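Local coordinates for putative extracellular solute-binding protein (Bordetella bronchiseptica, PDB 4P56) that binds mandelate and probably serves as the periplasmic solute-binding component of a TRAP transporter, at residues A[245-250]-A[257-262]. Residues are numbered along the deposited sequence; the frame is centred on the assembly and turned at random.
Sequences DAFARL and TLVRLS
Phe247 turns one edge of its ring to the helix of residues 252-260, and two methyl groups meet that edge close to the ring plane. Leu258 CD2 lies 4.0 Å from Phe247 CD1, while farther along the rim Val259 CG2 sits 3.9 Å from Phe247 CZ; CE1 between them touches both methyls. With CG anti to the backbone nitrogen (chi1 -176°), the phenyl group reaches across although its CB does not point at the opposing helix. Leu250 adds a further apolar touch: Leu250 CD2 comes to 4.2 Å from Leu258 CD2, and this one methyl thus packs against both Phe247 and Leu250. In this family 7 solute-binding protein the contact packs two consecutive short helices against each other across the tight link between them: helix 244-248, directly after strand 237-242, and helix 252-260, at the periphery, about 23 Å from the centre of the chain to that of the contact. Further out, Arg139 of strand 139-145 makes a cation-pi interaction with the Phe247 ring and also touches Val259, while Leu258 rests on Ile53 of helix 40-56. Where helix 252-260 ends, Ser262 OG donates to Leu258 O at 2.7 Å, approaching from above the carbonyl plane, and Leu261 O accepts a hydrogen bond from Trp49 NE1.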
ATOM      1  N   ASP A 245     -23.460  -8.864  -0.153  1.00 15.51           N
ATOM      2  CA  ASP A 245     -24.732  -9.091   0.540  1.00 19.92           C
ATOM      3  C   ASP A 245     -24.930  -8.081   1.680  1.00 15.68           C
ATOM      4  O   ASP A 245     -26.027  -7.540   1.867  1.00 16.17           O
ATOM      5  CB  ASP A 245     -24.784 -10.524   1.046  1.00 22.41           C
ATOM      6  CG  ASP A 245     -24.928 -11.531  -0.099  1.00 26.16           C
ATOM      7  OD1 ASP A 245     -25.504 -11.134  -1.133  1.00 23.60           O
ATOM      8  OD2 ASP A 245     -24.466 -12.692   0.025  1.00 23.28           O
ATOM      9  N   ALA A 246     -23.851  -7.788   2.398  1.00 14.99           N
ATOM     10  CA  ALA A 246     -23.907  -6.791   3.477  1.00 18.19           C
ATOM     11  C   ALA A 246     -24.256  -5.409   2.923  1.00 17.64           C
ATOM     12  O   ALA A 246     -25.114  -4.704   3.455  1.00 14.77           O
ATOM     13  CB  ALA A 246     -22.597  -6.748   4.198  1.00 14.49           C
ATOM     14  N   PHE A 247     -23.590  -5.011   1.848  1.00 13.52           N
ATOM     15  CA  PHE A 247     -23.907  -3.733   1.232  1.00 17.85           C
ATOM     16  C   PHE A 247     -25.383  -3.710   0.834  1.00 23.75           C
ATOM     17  O   PHE A 247     -26.042  -2.682   0.957  1.00 16.85           O
ATOM     18  CB  PHE A 247     -23.005  -3.517   0.019  1.00 13.87           C
ATOM     19  CG  PHE A 247     -23.164  -2.184  -0.647  1.00 14.22           C
ATOM     20  CD1 PHE A 247     -22.466  -1.071  -0.184  1.00 13.77           C
ATOM     21  CD2 PHE A 247     -23.955  -2.055  -1.770  1.00 18.48           C
ATOM     22  CE1 PHE A 247     -22.589   0.154  -0.822  1.00 13.36           C
ATOM     23  CE2 PHE A 247     -24.084  -0.836  -2.407  1.00 18.64           C
ATOM     24  CZ  PHE A 247     -23.391   0.260  -1.953  1.00 13.60           C
ATOM     25  N   ALA A 248     -25.901  -4.841   0.364  1.00 18.01           N
ATOM     26  CA  ALA A 248     -27.293  -4.905  -0.074  1.00 20.29           C
ATOM     27  C   ALA A 248     -28.273  -4.746   1.078  1.00 18.76           C
ATOM     28  O   ALA A 248     -29.465  -4.487   0.844  1.00 24.36           O
ATOM     29  CB  ALA A 248     -27.574  -6.225  -0.830  1.00 20.72           C
ATOM     30  N   ARG A 249     -27.796  -4.913   2.314  1.00 19.36           N
ATOM     31  CA  ARG A 249     -28.654  -4.781   3.498  1.00 24.89           C
ATOM     32  C   ARG A 249     -28.889  -3.318   3.870  1.00 25.11           C
ATOM     33  O   ARG A 249     -29.752  -3.027   4.683  1.00 19.70           O
ATOM     34  CB  ARG A 249     -28.037  -5.448   4.747  1.00 30.64           C
ATOM     35  CG  ARG A 249     -28.015  -6.980   4.815  1.00 37.65           C
ATOM     36  CD  ARG A 249     -27.010  -7.444   5.913  1.00 46.82           C
ATOM     37  NE  ARG A 249     -27.459  -7.136   7.280  1.00 51.10           N
ATOM     38  CZ  ARG A 249     -26.674  -7.108   8.364  1.00 48.53           C
ATOM     39  NH1 ARG A 249     -25.367  -7.348   8.280  1.00 51.27           N
ATOM     40  NH2 ARG A 249     -27.196  -6.836   9.553  1.00 39.91           N
ATOM     41  N   LEU A 250     -28.085  -2.408   3.335  1.00 17.91           N
ATOM     42  CA  LEU A 250     -28.259  -0.992   3.645  1.00 15.12           C
ATOM     43  C   LEU A 250     -29.370  -0.404   2.781  1.00 18.41           C
ATOM     44  O   LEU A 250     -29.638  -0.901   1.681  1.00 16.81           O
ATOM     45  CB  LEU A 250     -26.959  -0.226   3.364  1.00 19.80           C
ATOM     46  CG  LEU A 250     -25.871  -0.119   4.438  1.00 23.17           C
ATOM     47  CD1 LEU A 250     -25.473  -1.458   4.984  1.00 20.41           C
ATOM     48  CD2 LEU A 250     -24.658   0.596   3.857  1.00 21.75           C
ATOM     49  N   THR A 257     -24.577   7.024   0.554  1.00 13.01           N
ATOM     50  CA  THR A 257     -23.725   7.682   1.546  1.00 12.35           C
ATOM     51  C   THR A 257     -22.393   6.949   1.739  1.00 12.91           C
ATOM     52  O   THR A 257     -21.333   7.569   1.706  1.00 10.80           O
ATOM     53  CB  THR A 257     -24.465   7.842   2.910  1.00 14.46           C
ATOM     54  OG1 THR A 257     -25.550   8.731   2.720  1.00 15.29           O
ATOM     55  CG2 THR A 257     -23.541   8.401   3.990  1.00 17.25           C
ATOM     56  N   LEU A 258     -22.441   5.630   1.911  1.00 13.42           N
ATOM     57  CA  LEU A 258     -21.222   4.878   2.106  1.00  9.46           C
ATOM     58  C   LEU A 258     -20.303   5.047   0.896  1.00  9.97           C
ATOM     59  O   LEU A 258     -19.096   5.253   1.030  1.00 13.71           O
ATOM     60  CB  LEU A 258     -21.514   3.399   2.347  1.00 10.66           C
ATOM     61  CG  LEU A 258     -20.271   2.512   2.508  1.00 11.78           C
ATOM     62  CD1 LEU A 258     -19.391   3.015   3.627  1.00 12.73           C
ATOM     63  CD2 LEU A 258     -20.661   1.061   2.740  1.00 13.66           C
ATOM     64  N   VAL A 259     -20.883   4.972  -0.297  1.00 11.55           N
ATOM     65  CA  VAL A 259     -20.112   5.207  -1.505  1.00 10.69           C
ATOM     66  C   VAL A 259     -19.516   6.623  -1.561  1.00 11.97           C
ATOM     67  O   VAL A 259     -18.360   6.797  -1.938  1.00 12.36           O
ATOM     68  CB  VAL A 259     -20.947   4.888  -2.749  1.00 13.57           C
ATOM     69  CG1 VAL A 259     -20.194   5.246  -4.042  1.00 19.99           C
ATOM     70  CG2 VAL A 259     -21.293   3.422  -2.742  1.00 14.42           C
ATOM     71  N   ARG A 260     -20.287   7.629  -1.164  1.00 12.89           N
ATOM     72  CA  ARG A 260     -19.799   9.015  -1.174  1.00 13.77           C
ATOM     73  C   ARG A 260     -18.632   9.220  -0.194  1.00 16.56           C
ATOM     74  O   ARG A 260     -17.736  10.041  -0.421  1.00 13.17           O
ATOM     75  CB  ARG A 260     -20.971   9.915  -0.832  1.00 16.76           C
ATOM     76  CG  ARG A 260     -20.706  11.380  -0.716  1.00 27.10           C
ATOM     77  CD  ARG A 260     -22.067  12.120  -0.700  1.00 32.35           C
ATOM     78  NE  ARG A 260     -22.816  11.907   0.539  1.00 32.99           N
ATOM     79  CZ  ARG A 260     -24.002  11.291   0.644  1.00 35.29           C
ATOM     80  NH1 ARG A 260     -24.632  10.788  -0.412  1.00 30.90           N
ATOM     81  NH2 ARG A 260     -24.567  11.169   1.838  1.00 33.95           N
ATOM     82  N   LEU A 261     -18.651   8.459   0.891  1.00 11.70           N
ATOM     83  CA  LEU A 261     -17.598   8.504   1.902  1.00 12.57           C
ATOM     84  C   LEU A 261     -16.445   7.574   1.528  1.00 14.32           C
ATOM     85  O   LEU A 261     -15.443   7.490   2.229  1.00  8.60           O
ATOM     86  CB  LEU A 261     -18.163   8.108   3.263  1.00 12.32           C
ATOM     87  CG  LEU A 261     -19.089   9.156   3.885  1.00 10.11           C
ATOM     88  CD1 LEU A 261     -19.736   8.639   5.169  1.00 16.28           C
ATOM     89  CD2 LEU A 261     -18.320  10.487   4.149  1.00 15.18           C
ATOM     90  N   SER A 262     -16.578   6.873   0.406  1.00 11.25           N
ATOM     91  CA  SER A 262     -15.515   5.966  -0.023  1.00  7.93           C
ATOM     92  C   SER A 262     -14.750   6.589  -1.188  1.00  9.36           C
ATOM     93  O   SER A 262     -14.642   7.811  -1.269  1.00 11.90           O
ATOM     94  CB  SER A 262     -16.116   4.599  -0.383  1.00  7.88           C
ATOM     95  OG  SER A 262     -16.701   3.980   0.775  1.00 10.92           O
TER